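Side-chain contacts in butyryl-CoA dehydrogenase (PDB 6CXT), which belongs to the acyl-CoA dehydrogenase family of flavoproteins and binds flavin-adenine dinucleotide: residues 65-68 and 69-73; 240-243 and 244-248; 249-252 and 253-256; 292-295 and 296-300; 319-322 and 323-327. All coordinates share one frame; numbering follows the deposited sequence. Where two conformers were deposited one is given.

Contact 1 of 5, residues 65-68 and 69-73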
loop_
_atom_site.group_PDB
_atom_site.type_symbol
_atom_site.label_atom_id
_atom_site.label_comp_id
_atom_site.label_asym_id
_atom_site.label_seq_id
_atom_site.Cartn_x
_atom_site.Cartn_y
_atom_site.Cartn_z
ATOM N N LEU B 65 11.825 -25.502 16.010
ATOM C CA LEU B 65 10.516 -25.647 15.386
ATOM C C LEU B 65 9.409 -26.077 16.304
ATOM O O LEU B 65 8.288 -25.522 16.224
ATOM C CB LEU B 65 10.539 -26.581 14.159
ATOM C CG LEU B 65 10.925 -25.851 12.872
ATOM C CD1 LEU B 65 11.377 -26.886 11.841
ATOM C CD2 LEU B 65 9.771 -24.966 12.329
ATOM N N THR B 66 9.681 -27.081 17.158
ATOM C CA THR B 66 8.674 -27.532 18.089
ATOM C C THR B 66 8.327 -26.386 19.059
ATOM O O THR B 66 7.155 -26.202 19.416
ATOM C CB THR B 66 9.153 -28.758 18.905
ATOM O OG1 THR B 66 9.482 -29.811 17.992
ATOM C CG2 THR B 66 8.048 -29.234 19.793
ATOM N N THR B 67 9.362 -25.680 19.502
ATOM C CA THR B 67 9.179 -24.610 20.477
ATOM C C THR B 67 8.275 -23.522 19.846
ATOM O O THR B 67 7.298 -23.097 20.469
ATOM C CB THR B 67 10.527 -23.960 20.844
ATOM O OG1 THR B 67 11.326 -24.871 21.598
ATOM C CG2 THR B 67 10.336 -22.650 21.677
ATOM N N ILE B 68 8.612 -23.072 18.625
ATOM C CA ILE B 68 7.801 -21.988 18.011
ATOM C C ILE B 68 6.355 -22.443 17.727
ATOM O O ILE B 68 5.411 -21.647 17.801
ATOM C CB ILE B 68 8.475 -21.280 16.797
ATOM C CG1 ILE B 68 8.680 -22.178 15.605
ATOM C CG2 ILE B 68 9.776 -20.573 17.221
ATOM C CD1 ILE B 68 7.521 -22.111 14.625
ATOM N N LYS B 69 6.191 -23.728 17.397
ATOM C CA LYS B 69 4.841 -24.232 17.099
ATOM C C LYS B 69 3.990 -24.180 18.343
ATOM O O LYS B 69 2.797 -23.845 18.293
ATOM C CB LYS B 69 4.900 -25.662 16.510
ATOM C CG LYS B 69 3.567 -26.252 16.052
ATOM C CD LYS B 69 2.864 -25.416 14.978
ATOM C CE LYS B 69 1.729 -26.215 14.339
ATOM N NZ LYS B 69 1.096 -25.385 13.261
ATOM N N ILE B 70 4.583 -24.528 19.490
ATOM C CA ILE B 70 3.801 -24.480 20.745
ATOM C C ILE B 70 3.475 -23.011 21.079
ATOM O O ILE B 70 2.363 -22.671 21.490
ATOM C CB ILE B 70 4.597 -25.131 21.897
ATOM C CG1 ILE B 70 4.580 -26.659 21.717
ATOM C CG2 ILE B 70 4.071 -24.702 23.287
ATOM C CD1 ILE B 70 5.749 -27.301 22.497
ATOM N N ILE B 71 4.457 -22.136 20.882
ATOM C CA ILE B 71 4.246 -20.720 21.209
ATOM C C ILE B 71 3.113 -20.151 20.312
ATOM O O ILE B 71 2.270 -19.369 20.759
ATOM C CB ILE B 71 5.566 -19.916 21.026
ATOM C CG1 ILE B 71 6.587 -20.351 22.103
ATOM C CG2 ILE B 71 5.304 -18.406 21.130
ATOM C CD1 ILE B 71 7.971 -19.738 21.913
ATOM N N GLU B 72 3.152 -20.526 19.027
ATOM C CA GLU B 72 2.095 -20.100 18.095
ATOM C C GLU B 72 0.756 -20.540 18.614
ATOM O O GLU B 72 -0.205 -19.747 18.608
ATOM C CB GLU B 72 2.329 -20.729 16.729
ATOM C CG GLU B 72 1.266 -20.349 15.705
ATOM C CD GLU B 72 1.414 -21.144 14.402
ATOM O OE1 GLU B 72 2.457 -21.813 14.193
ATOM O OE2 GLU B 72 0.454 -21.129 13.588
ATOM N N GLY B 73 0.669 -21.816 19.049
ATOM C CA GLY B 73 -0.581 -22.334 19.606
ATOM C C GLY B 73 -1.054 -21.506 20.789
ATOM O O GLY B 73 -2.249 -21.160 20.921
#
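A chi1 of -69° turns T67 CG2 anti to the backbone N and leaves OG1 beside that nitrogen; I71, with CG1 anti to its carbonyl carbon (chi1 -68°), sends its CD1 back along the helix toward that methyl. The two side chains lie alongside each other and point the same way, T67 CG2 standing 3.8 Å from I71 CD1. One residue earlier the same i to i+4 pairing recurs between T66 CG2 and I70 CD1, at 4.0 Å. Each isoleucine also rests on a carbonyl oxygen, as I71 CG1 to T67 O at 3.3 Å shows. This is alpha-helical geometry: helix 64-77, in the N-terminal helical domain of the acyl-CoA dehydrogenase fold, carries both segments, with I71 N donating to T67 O over 3.0 Å (N-H...O 159°) and E72 N to I68 O over 2.8 Å. The threonine hydroxyls bond back toward the preceding turn, T66 OG1 to the D63 carboxylate and T67 OG1 to the D63 carbonyl. On another flank K69, bent at chi2, brings NZ to 3.9 Å from E72 OE1, a long salt bridge. Both are buried and held further: Y300 OH bonds to K69 NZ and E72 OE1, while E72 OE2 forms a salt bridge with R296 NE. I68 meets L299, Y300 and A303 on helix 279-306.

Contact 2 of 5, residues 240-243 and 244-248. With FK4 (S-[2-({N-[(2R)-2-hydroxy-4-{[(R)-hydroxy(oxo)-lambda~5~-phosphanyl]oxy}-3,3-dimethylbutanoyl]-beta-alanyl}amino)ethyl] 1H-pyrrole-2-carbothioate), chain C.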
loop_
_atom_site.group_PDB
_atom_site.type_symbol
_atom_site.label_atom_id
_atom_site.label_comp_id
_atom_site.label_asym_id
_atom_site.label_seq_id
_atom_site.Cartn_x
_atom_site.Cartn_y
_atom_site.Cartn_z
ATOM N N ASP B 240 18.590 -12.739 17.968
ATOM C CA ASP B 240 18.290 -13.801 17.008
ATOM C C ASP B 240 17.265 -14.774 17.560
ATOM O O ASP B 240 16.344 -15.199 16.849
ATOM C CB ASP B 240 19.549 -14.485 16.502
ATOM C CG ASP B 240 19.308 -15.236 15.218
ATOM O OD1 ASP B 240 18.996 -14.574 14.186
ATOM O OD2 ASP B 240 19.412 -16.477 15.238
ATOM N N TRP B 241 17.375 -15.101 18.847
ATOM C CA TRP B 241 16.386 -15.919 19.500
ATOM C C TRP B 241 15.027 -15.197 19.636
ATOM O O TRP B 241 13.979 -15.795 19.377
ATOM C CB TRP B 241 16.848 -16.333 20.933
ATOM C CG TRP B 241 17.780 -17.518 20.894
ATOM C CD1 TRP B 241 19.160 -17.514 21.085
ATOM C CD2 TRP B 241 17.408 -18.865 20.657
ATOM N NE1 TRP B 241 19.653 -18.790 20.954
ATOM C CE2 TRP B 241 18.609 -19.646 20.707
ATOM C CE3 TRP B 241 16.186 -19.505 20.395
ATOM C CZ2 TRP B 241 18.612 -21.003 20.456
ATOM C CZ3 TRP B 241 16.184 -20.850 20.194
ATOM C CH2 TRP B 241 17.403 -21.605 20.242
ATOM N N GLU B 242 15.065 -13.970 20.094
ATOM C CA GLU B 242 13.820 -13.232 20.398
ATOM C C GLU B 242 13.049 -12.892 19.096
ATOM O O GLU B 242 11.850 -13.133 18.988
ATOM C CB GLU B 242 14.139 -11.957 21.153
ATOM C CG GLU B 242 12.877 -11.267 21.634
ATOM C CD GLU B 242 13.191 -10.034 22.444
ATOM O OE1 GLU B 242 13.369 -10.169 23.662
ATOM O OE2 GLU B 242 13.251 -8.917 21.896
ATOM N N ARG B 243 13.760 -12.362 18.107
ATOM C CA ARG B 243 13.141 -11.930 16.838
ATOM C C ARG B 243 12.528 -13.138 16.141
ATOM O O ARG B 243 11.527 -13.006 15.448
ATOM C CB ARG B 243 14.193 -11.261 15.952
ATOM C CG ARG B 243 14.566 -9.843 16.420
ATOM C CD ARG B 243 15.762 -9.383 15.580
ATOM N NE ARG B 243 16.312 -8.162 16.154
ATOM C CZ ARG B 243 17.553 -7.702 15.913
ATOM N NH1 ARG B 243 18.384 -8.392 15.144
ATOM N NH2 ARG B 243 17.964 -6.561 16.472
ATOM N N CYS B 244 13.132 -14.312 16.338
ATOM C CA CYS B 244 12.645 -15.553 15.742
ATOM C C CYS B 244 11.453 -16.135 16.509
ATOM O O CYS B 244 10.356 -16.381 15.912
ATOM C CB CYS B 244 13.761 -16.609 15.685
ATOM S SG CYS B 244 13.303 -18.150 14.829
ATOM N N CYS B 245 11.629 -16.372 17.809
ATOM C CA CYS B 245 10.688 -17.182 18.550
ATOM C C CYS B 245 9.583 -16.372 19.207
ATOM O O CYS B 245 8.480 -16.849 19.308
ATOM C CB CYS B 245 11.420 -17.993 19.639
ATOM S SG CYS B 245 12.708 -19.086 18.921
ATOM N N LEU B 246 9.890 -15.174 19.710
ATOM C CA LEU B 246 8.886 -14.402 20.444
ATOM C C LEU B 246 7.713 -14.077 19.484
ATOM O O LEU B 246 6.545 -14.125 19.867
ATOM C CB LEU B 246 9.496 -13.141 21.063
ATOM C CG LEU B 246 8.568 -12.189 21.854
ATOM C CD1 LEU B 246 9.359 -11.420 22.923
ATOM C CD2 LEU B 246 7.854 -11.166 20.918
ATOM N N PHE B 247 8.033 -13.842 18.219
ATOM C CA PHE B 247 7.025 -13.340 17.226
ATOM C C PHE B 247 6.068 -14.440 16.775
ATOM O O PHE B 247 5.020 -14.151 16.162
ATOM C CB PHE B 247 7.758 -12.621 16.057
ATOM C CG PHE B 247 8.231 -11.235 16.473
ATOM C CD1 PHE B 247 9.363 -11.090 17.361
ATOM C CD2 PHE B 247 7.536 -10.097 16.105
ATOM C CE1 PHE B 247 9.699 -9.869 17.859
ATOM C CE2 PHE B 247 7.910 -8.828 16.577
ATOM C CZ PHE B 247 8.979 -8.724 17.472
ATOM N N ALA B 248 6.394 -15.688 17.101
ATOM C CA ALA B 248 5.430 -16.800 16.934
ATOM C C ALA B 248 4.101 -16.493 17.649
ATOM O O ALA B 248 3.034 -16.902 17.171
ATOM C CB ALA B 248 6.016 -18.095 17.456
HETATM O O01 FK4 C . 23.777 -7.632 14.269
HETATM P P02 FK4 C . 24.528 -6.436 14.943
HETATM O O03 FK4 C . 23.675 -5.159 15.268
HETATM C C04 FK4 C . 22.665 -4.775 14.380
HETATM C C05 FK4 C . 22.329 -3.314 14.390
HETATM C C06 FK4 C . 21.165 -3.094 13.389
HETATM C C07 FK4 C . 23.601 -2.533 13.962
HETATM C C08 FK4 C . 21.953 -2.820 15.812
HETATM O O09 FK4 C . 21.956 -1.417 15.921
HETATM C C10 FK4 C . 20.627 -3.409 16.333
HETATM N N11 FK4 C . 19.623 -2.398 16.632
HETATM C C12 FK4 C . 18.354 -2.835 17.094
HETATM C C13 FK4 C . 18.293 -2.906 18.635
HETATM C C14 FK4 C . 17.306 -3.877 19.126
HETATM N N15 FK4 C . 16.853 -3.517 20.399
HETATM C C16 FK4 C . 15.928 -4.403 21.108
HETATM C C17 FK4 C . 16.075 -4.272 22.636
HETATM S S18 FK4 C . 15.351 -5.633 23.507
HETATM C C19 FK4 C . 13.622 -5.523 23.044
HETATM C C20 FK4 C . 12.950 -6.507 23.917
HETATM C C21 FK4 C . 11.601 -6.654 24.154
HETATM C C22 FK4 C . 11.491 -7.754 25.030
HETATM C C23 FK4 C . 12.791 -8.243 25.312
HETATM N N24 FK4 C . 13.693 -7.502 24.636
HETATM O O25 FK4 C . 13.193 -4.456 22.551
HETATM O O26 FK4 C . 16.957 -4.891 18.525
HETATM O O27 FK4 C . 20.359 -4.653 16.445
HETATM O O28 FK4 C . 25.111 -6.933 16.225
HETATM O O HOH W 1 9.945 -14.584 13.770
#
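R243 and E242, whose backbone oxygens adjoin the F247 ring, send their side chains to the bound FK4. R243 NH2 donates twice, to FK4 O26 at 2.8 Å and to FK4 O27 at 3.1 Å, and FK4 C14 lies in the guanidinium plane at its edge. The arginine chain is extended from CG to NE (chi2 172°), which carries the charged end out to the ligand, and NE bonds to S363 O, a second anchor that limits rotation of the flat group. E242 points its carboxylate at the pyrrole end of FK4, but the shortest approach there is doubtful in the model; OE2 bonds to S363 OG. Behind this shell, E242 CG lies alongside L246, 3.7 Å from CD1. The F247 ring presents its edge to E242 O, which lies in the ring plane 3.6 Å from CD1. Water 1 donates to R243 O and to C244 O, 2.8 Å each, joining successive carbonyls. Farther out, C245 SG approaches W241 at the ring edge, 3.8 Å from CE3; measured from the centroid of the six-membered ring the sulfur is 78° off the normal, a Cys sulfur-aromatic contact. A type I turn from C245 to A248 leads on into helix 248-267, while E242 and R243, near the end of helix 231-245, are part of what the C-terminal helical domain of the acyl-CoA dehydrogenase fold contributes to the FK4 pocket.

Contact 3 of 5, residues 249-252 and 253-256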
loop_
_atom_site.group_PDB
_atom_site.type_symbol
_atom_site.label_atom_id
_atom_site.label_comp_id
_atom_site.label_asym_id
_atom_site.label_seq_id
_atom_site.Cartn_x
_atom_site.Cartn_y
_atom_site.Cartn_z
ATOM N N ILE B 249 4.163 -15.755 18.772
ATOM C CA ILE B 249 2.942 -15.333 19.499
ATOM C C ILE B 249 1.927 -14.693 18.516
ATOM O O ILE B 249 0.701 -15.010 18.523
ATOM C CB ILE B 249 3.243 -14.328 20.632
ATOM C CG1 ILE B 249 4.136 -14.984 21.726
ATOM C CG2 ILE B 249 1.946 -13.812 21.248
ATOM C CD1 ILE B 249 4.763 -13.923 22.635
ATOM N N PHE B 250 2.431 -13.785 17.700
ATOM C CA PHE B 250 1.536 -12.905 16.930
ATOM C C PHE B 250 0.997 -13.624 15.702
ATOM O O PHE B 250 -0.040 -13.240 15.189
ATOM C CB PHE B 250 2.314 -11.674 16.501
ATOM C CG PHE B 250 3.024 -11.019 17.672
ATOM C CD1 PHE B 250 2.305 -10.716 18.861
ATOM C CD2 PHE B 250 4.404 -10.711 17.597
ATOM C CE1 PHE B 250 2.952 -10.171 19.997
ATOM C CE2 PHE B 250 5.045 -10.111 18.703
ATOM C CZ PHE B 250 4.350 -9.876 19.898
ATOM N N VAL B 251 1.708 -14.631 15.221
ATOM C CA VAL B 251 1.159 -15.488 14.167
ATOM C C VAL B 251 -0.089 -16.207 14.730
ATOM O O VAL B 251 -1.149 -16.228 14.087
ATOM C CB VAL B 251 2.193 -16.537 13.683
ATOM C CG1 VAL B 251 1.536 -17.590 12.778
ATOM C CG2 VAL B 251 3.356 -15.849 12.935
ATOM N N GLY B 252 0.002 -16.765 15.936
ATOM C CA GLY B 252 -1.198 -17.294 16.593
ATOM C C GLY B 252 -2.279 -16.228 16.799
ATOM O O GLY B 252 -3.485 -16.466 16.502
ATOM N N ALA B 253 -1.893 -15.043 17.295
ATOM C CA ALA B 253 -2.880 -13.999 17.509
ATOM C C ALA B 253 -3.603 -13.647 16.167
ATOM O O ALA B 253 -4.814 -13.381 16.162
ATOM C CB ALA B 253 -2.261 -12.751 18.137
ATOM N N MET B 254 -2.874 -13.658 15.068
ATOM C CA MET B 254 -3.460 -13.332 13.746
ATOM C C MET B 254 -4.426 -14.442 13.293
ATOM O O MET B 254 -5.409 -14.127 12.665
ATOM C CB MET B 254 -2.356 -13.109 12.683
ATOM C CG MET B 254 -1.756 -11.696 12.884
ATOM S SD MET B 254 -0.608 -11.412 11.530
ATOM C CE MET B 254 0.833 -12.386 12.016
ATOM N N GLN B 255 -4.127 -15.699 13.589
ATOM C CA GLN B 255 -5.083 -16.817 13.259
ATOM C C GLN B 255 -6.392 -16.558 13.982
ATOM O O GLN B 255 -7.481 -16.650 13.387
ATOM C CB GLN B 255 -4.517 -18.205 13.645
ATOM C CG GLN B 255 -5.452 -19.354 13.195
ATOM C CD GLN B 255 -5.637 -19.374 11.668
ATOM O OE1 GLN B 255 -4.667 -19.553 10.930
ATOM N NE2 GLN B 255 -6.874 -19.195 11.187
ATOM N N ARG B 256 -6.296 -16.109 15.235
ATOM C CA ARG B 256 -7.477 -15.735 16.008
ATOM C C ARG B 256 -8.256 -14.558 15.410
ATOM O O ARG B 256 -9.480 -14.649 15.256
ATOM C CB ARG B 256 -7.159 -15.477 17.501
ATOM C CG ARG B 256 -8.429 -15.061 18.283
ATOM C CD ARG B 256 -8.178 -14.805 19.801
ATOM N NE ARG B 256 -7.177 -13.746 20.002
ATOM C CZ ARG B 256 -5.950 -13.924 20.510
ATOM N NH1 ARG B 256 -5.516 -15.135 20.931
ATOM N NH2 ARG B 256 -5.160 -12.857 20.659
#
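M254 curls back over the turn that holds F250 and V251. Its CG, anti to its own carbonyl carbon, lies 3.3 Å from F250 O, and a bend at chi3 (-77°) then brings CE to 3.4 Å from the same oxygen. CE also comes to 3.8 Å from V251 CA, whereas the side-chain approach, V251 CG2 to M254 CE, is a looser 4.4 Å. The F250 ring leads the other way: I249 CB sits 4.1 Å above one of its faces, offset toward the rim, and the ring meets F327 with planes about 20° apart and F247 edge to face. F250 O also accepts from M254 N at 2.9 Å, with the donor 35° out of the carbonyl plane. G252 has no side chain, and its O takes R256 N over 3.1 Å. Both segments lie on helix 248-267 of the C-terminal helical domain; M254 packs on A326 of helix 313-338. The contact is therefore joined by main-chain bonds and by carbon atoms of M254 lying against a carbonyl oxygen, while the polar ends of Q255 and R256 find their partners outside the two segments: R256 NH1 bonds to Q76 O, and Q255 takes R296 NH2 at OE1 and gives NE2 to N259 OD1, a pairing that fixes which way its amide is turned.

Contact 4 of 5, residues 292-295 and 296-300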
loop_
_atom_site.group_PDB
_atom_site.type_symbol
_atom_site.label_atom_id
_atom_site.label_comp_id
_atom_site.label_asym_id
_atom_site.label_seq_id
_atom_site.Cartn_x
_atom_site.Cartn_y
_atom_site.Cartn_z
ATOM N N LEU B 292 -1.232 -13.882 6.551
ATOM C CA LEU B 292 -0.991 -14.810 7.621
ATOM C C LEU B 292 -0.273 -16.085 7.150
ATOM O O LEU B 292 0.695 -16.543 7.790
ATOM C CB LEU B 292 -2.319 -15.156 8.312
ATOM C CG LEU B 292 -2.226 -16.228 9.418
ATOM C CD1 LEU B 292 -1.197 -15.797 10.500
ATOM C CD2 LEU B 292 -3.603 -16.358 10.071
ATOM N N GLU B 293 -0.725 -16.680 6.040
ATOM C CA GLU B 293 0.003 -17.867 5.520
ATOM C C GLU B 293 1.463 -17.523 5.259
ATOM O O GLU B 293 2.371 -18.274 5.633
ATOM C CB GLU B 293 -0.640 -18.469 4.245
ATOM C CG GLU B 293 0.039 -19.798 3.879
ATOM C CD GLU B 293 -0.246 -20.259 2.444
ATOM O OE1 GLU B 293 0.566 -19.945 1.546
ATOM O OE2 GLU B 293 -1.301 -20.906 2.210
ATOM N N SER B 294 1.666 -16.377 4.617
ATOM C CA SER B 294 2.979 -15.878 4.343
ATOM C C SER B 294 3.824 -15.723 5.633
ATOM O O SER B 294 4.944 -16.260 5.691
ATOM C CB SER B 294 2.836 -14.513 3.684
ATOM O OG SER B 294 4.121 -13.891 3.555
ATOM N N ALA B 295 3.295 -15.006 6.632
ATOM C CA ALA B 295 4.072 -14.720 7.875
ATOM C C ALA B 295 4.415 -16.036 8.603
ATOM O O ALA B 295 5.559 -16.208 9.098
ATOM C CB ALA B 295 3.283 -13.785 8.780
ATOM N N ARG B 296 3.449 -16.971 8.638
ATOM C CA ARG B 296 3.629 -18.282 9.290
ATOM C C ARG B 296 4.728 -19.088 8.594
ATOM O O ARG B 296 5.568 -19.695 9.258
ATOM C CB ARG B 296 2.308 -19.071 9.318
ATOM C CG ARG B 296 2.458 -20.430 9.958
ATOM C CD ARG B 296 1.162 -21.203 10.007
ATOM N NE ARG B 296 0.181 -20.590 10.896
ATOM C CZ ARG B 296 -1.013 -20.168 10.513
ATOM N NH1 ARG B 296 -1.394 -20.259 9.232
ATOM N NH2 ARG B 296 -1.859 -19.698 11.407
ATOM N N LEU B 297 4.691 -19.156 7.265
ATOM C CA LEU B 297 5.735 -19.866 6.519
ATOM C C LEU B 297 7.122 -19.221 6.760
ATOM O O LEU B 297 8.115 -19.926 6.800
ATOM C CB LEU B 297 5.434 -19.829 5.004
ATOM C CG LEU B 297 4.211 -20.761 4.637
ATOM C CD1 LEU B 297 3.742 -20.562 3.186
ATOM C CD2 LEU B 297 4.550 -22.247 4.863
ATOM N N MET B 298 7.182 -17.883 6.784
ATOM C CA MET B 298 8.418 -17.172 7.037
ATOM C C MET B 298 8.972 -17.481 8.410
ATOM O O MET B 298 10.179 -17.612 8.535
ATOM C CB MET B 298 8.230 -15.649 6.845
ATOM C CG MET B 298 7.956 -15.449 5.360
ATOM S SD MET B 298 7.639 -13.717 5.036
ATOM C CE MET B 298 9.278 -13.030 5.136
ATOM N N LEU B 299 8.079 -17.624 9.391
ATOM C CA LEU B 299 8.467 -18.016 10.758
ATOM C C LEU B 299 9.060 -19.430 10.749
ATOM O O LEU B 299 10.137 -19.663 11.315
ATOM C CB LEU B 299 7.186 -17.943 11.630
ATOM C CG LEU B 299 7.271 -18.547 13.046
ATOM C CD1 LEU B 299 8.287 -17.759 13.904
ATOM C CD2 LEU B 299 5.880 -18.701 13.699
ATOM N N TYR B 300 8.331 -20.362 10.130
ATOM C CA TYR B 300 8.762 -21.780 10.054
ATOM C C TYR B 300 10.122 -21.882 9.362
ATOM O O TYR B 300 11.026 -22.554 9.845
ATOM C CB TYR B 300 7.723 -22.658 9.357
ATOM C CG TYR B 300 6.417 -22.818 10.113
ATOM C CD1 TYR B 300 6.268 -22.330 11.454
ATOM C CD2 TYR B 300 5.307 -23.405 9.482
ATOM C CE1 TYR B 300 5.071 -22.484 12.121
ATOM C CE2 TYR B 300 4.089 -23.575 10.155
ATOM C CZ TYR B 300 3.980 -23.084 11.466
ATOM O OH TYR B 300 2.797 -23.231 12.125
#
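L292 and R296 meet one turn apart on helix 279-306, a long member of the C-terminal helical bundle of the acyl-CoA dehydrogenase fold. Their side chains cross obliquely, with L292 CD1 over one face of the guanidinium and L292 CD2 4.0 Å from R296 NH2. The bend at chi3 of R296 (-67°) folds the group back onto the leucine. This side is loose: the arginine is partly exposed, and its polar end finds its partners outside the segments, chiefly the carboxylate of E72. Packing is tighter on the neighbouring flank. E293 and L297 run side by side, OE1 3.6 Å from CD1, and L297 CG presses to 3.3 Å from E293 O. Tighter still, M298 CG lies 3.1 Å from S294 O, whose main-chain bond from M298 N measures 3.0 Å. S294 is partly exposed and its OG, 3.8 Å from M298 SD, is hydrogen-bonded to S294 OG of the second subunit; E293 likewise packs on M318 of that subunit, so this flank lies at the interface between the two chains. Beyond the contact proper, R296 O stands 3.3 Å above one face of the Y300 ring, offset toward its rim.

Contact 5 of 5, residues 319-322 and 323-327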
loop_
_atom_site.group_PDB
_atom_site.type_symbol
_atom_site.label_atom_id
_atom_site.label_comp_id
_atom_site.label_asym_id
_atom_site.label_seq_id
_atom_site.Cartn_x
_atom_site.Cartn_y
_atom_site.Cartn_z
ATOM N N SER B 319 11.224 -12.520 8.898
ATOM C CA SER B 319 10.098 -13.066 9.617
ATOM C C SER B 319 9.560 -12.098 10.629
ATOM O O SER B 319 8.314 -11.874 10.716
ATOM C CB SER B 319 10.525 -14.360 10.285
ATOM O OG SER B 319 9.494 -14.920 11.058
ATOM N N LYS B 320 10.483 -11.491 11.411
ATOM C CA LYS B 320 10.088 -10.505 12.454
ATOM C C LYS B 320 9.301 -9.365 11.756
ATOM O O LYS B 320 8.230 -8.910 12.227
ATOM C CB LYS B 320 11.365 -9.896 13.113
ATOM C CG LYS B 320 11.104 -9.095 14.387
ATOM C CD LYS B 320 10.513 -7.703 14.178
ATOM C CE LYS B 320 10.720 -6.841 15.413
ATOM N NZ LYS B 320 10.127 -5.454 15.355
ATOM N N LEU B 321 9.887 -8.856 10.673
ATOM C CA LEU B 321 9.268 -7.742 9.923
ATOM C C LEU B 321 7.884 -8.175 9.381
ATOM O O LEU B 321 6.907 -7.469 9.582
ATOM C CB LEU B 321 10.192 -7.344 8.761
ATOM C CG LEU B 321 9.715 -6.230 7.827
ATOM C CD1 LEU B 321 9.545 -4.954 8.641
ATOM C CD2 LEU B 321 10.737 -6.072 6.657
ATOM N N ALA B 322 7.830 -9.297 8.694
ATOM C CA ALA B 322 6.584 -9.704 8.031
ATOM C C ALA B 322 5.508 -9.966 9.095
ATOM O O ALA B 322 4.345 -9.572 8.891
ATOM C CB ALA B 322 6.810 -10.946 7.186
ATOM N N ILE B 323 5.868 -10.651 10.200
ATOM C CA ILE B 323 4.876 -10.980 11.236
ATOM C C ILE B 323 4.335 -9.696 11.871
ATOM O O ILE B 323 3.094 -9.529 12.028
ATOM C CB ILE B 323 5.482 -11.909 12.342
ATOM C CG1 ILE B 323 5.731 -13.303 11.741
ATOM C CG2 ILE B 323 4.530 -12.018 13.566
ATOM C CD1 ILE B 323 6.634 -14.179 12.614
ATOM N N SER B 324 5.250 -8.796 12.257
ATOM C CA SER B 324 4.842 -7.648 13.030
ATOM C C SER B 324 4.018 -6.703 12.093
ATOM O O SER B 324 2.976 -6.164 12.510
ATOM C CB SER B 324 6.073 -6.915 13.621
ATOM O OG SER B 324 6.951 -6.501 12.560
ATOM N N GLU B 325 4.463 -6.563 10.842
ATOM C CA GLU B 325 3.689 -5.731 9.881
ATOM C C GLU B 325 2.308 -6.345 9.561
ATOM O O GLU B 325 1.290 -5.611 9.493
ATOM C CB GLU B 325 4.485 -5.375 8.598
ATOM C CG GLU B 325 5.738 -4.520 8.936
ATOM C CD GLU B 325 5.429 -3.104 9.412
ATOM O OE1 GLU B 325 4.254 -2.624 9.326
ATOM O OE2 GLU B 325 6.378 -2.380 9.886
ATOM N N ALA B 326 2.285 -7.660 9.381
ATOM C CA ALA B 326 0.991 -8.328 9.134
ATOM C C ALA B 326 0.061 -8.156 10.344
ATOM O O ALA B 326 -1.139 -7.986 10.189
ATOM C CB ALA B 326 1.191 -9.805 8.774
ATOM N N PHE B 327 0.636 -8.146 11.554
ATOM C CA PHE B 327 -0.126 -8.077 12.768
ATOM C C PHE B 327 -0.758 -6.692 12.898
ATOM O O PHE B 327 -1.919 -6.575 13.278
ATOM C CB PHE B 327 0.738 -8.506 13.995
ATOM C CG PHE B 327 -0.002 -8.612 15.303
ATOM C CD1 PHE B 327 -1.370 -8.966 15.371
ATOM C CD2 PHE B 327 0.716 -8.463 16.511
ATOM C CE1 PHE B 327 -2.031 -9.125 16.616
ATOM C CE2 PHE B 327 0.058 -8.596 17.730
ATOM C CZ PHE B 327 -1.314 -8.923 17.787
HETATM O O HOH W 2 9.161 -4.987 12.789
#
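S324 OG lies 2.7 Å from K320 O and 3.1 Å from L321 O, two carbonyls of the preceding turn that compete for its one proton. The side chain reaches them because chi1 of 58° sets OG between the backbone N and the carbonyl carbon, folding it back on helix 313-338 of the C-terminal helical bundle. K320 O also receives S324 N at 3.0 Å, so one oxygen faces both the hydroxyl and the amide of the same serine. Water 2 donates to S324 OG over 2.7 Å and accepts from K320 NZ over 2.8 Å. K320 NZ also bonds to the carbonyl oxygens of S359, F362 and G364; with the water, four acceptors share its three protons, which would favour the charged form. Outward from this polar core, L321 and E325 pass at a slant: L321 CD1 touches E325 CG at 3.8 Å, and the glutamate's bend at chi2 takes its carboxylate on to S366 OG and, in a salt bridge, to R336 of the third subunit. L321 also packs on V290 of the second subunit, whereas I323 turns to A295 and L299 of helix 279-306. On the flank facing that helix, I323 CG1 settles 3.1 Å from S319 O. One turn beyond I323 N, which S319 O accepts, A326 CB rests 3.2 Å from A322 O.

Along the chain the five contacts come in series, none nested in or crossing another; each pairs side chains about one turn apart within a continuous stretch and closes no long loop. Contact 1 lies in the N-terminal helical domain, the other four in the C-terminal one. Contacts 2 and 3 adjoin at the turn between helices 231-245 and 248-267. Contact 1 touches contacts 2, 3 and 4, which ties helix 64-77 to the bundle, but stays about 8 Å from contact 5 between nearest atoms. Contacts 4 and 5, on successive helices 279-306 and 313-338, have centres about 9 Å apart, and both touch contacts 2 and 3. Contact 2 alone reaches FK4 directly.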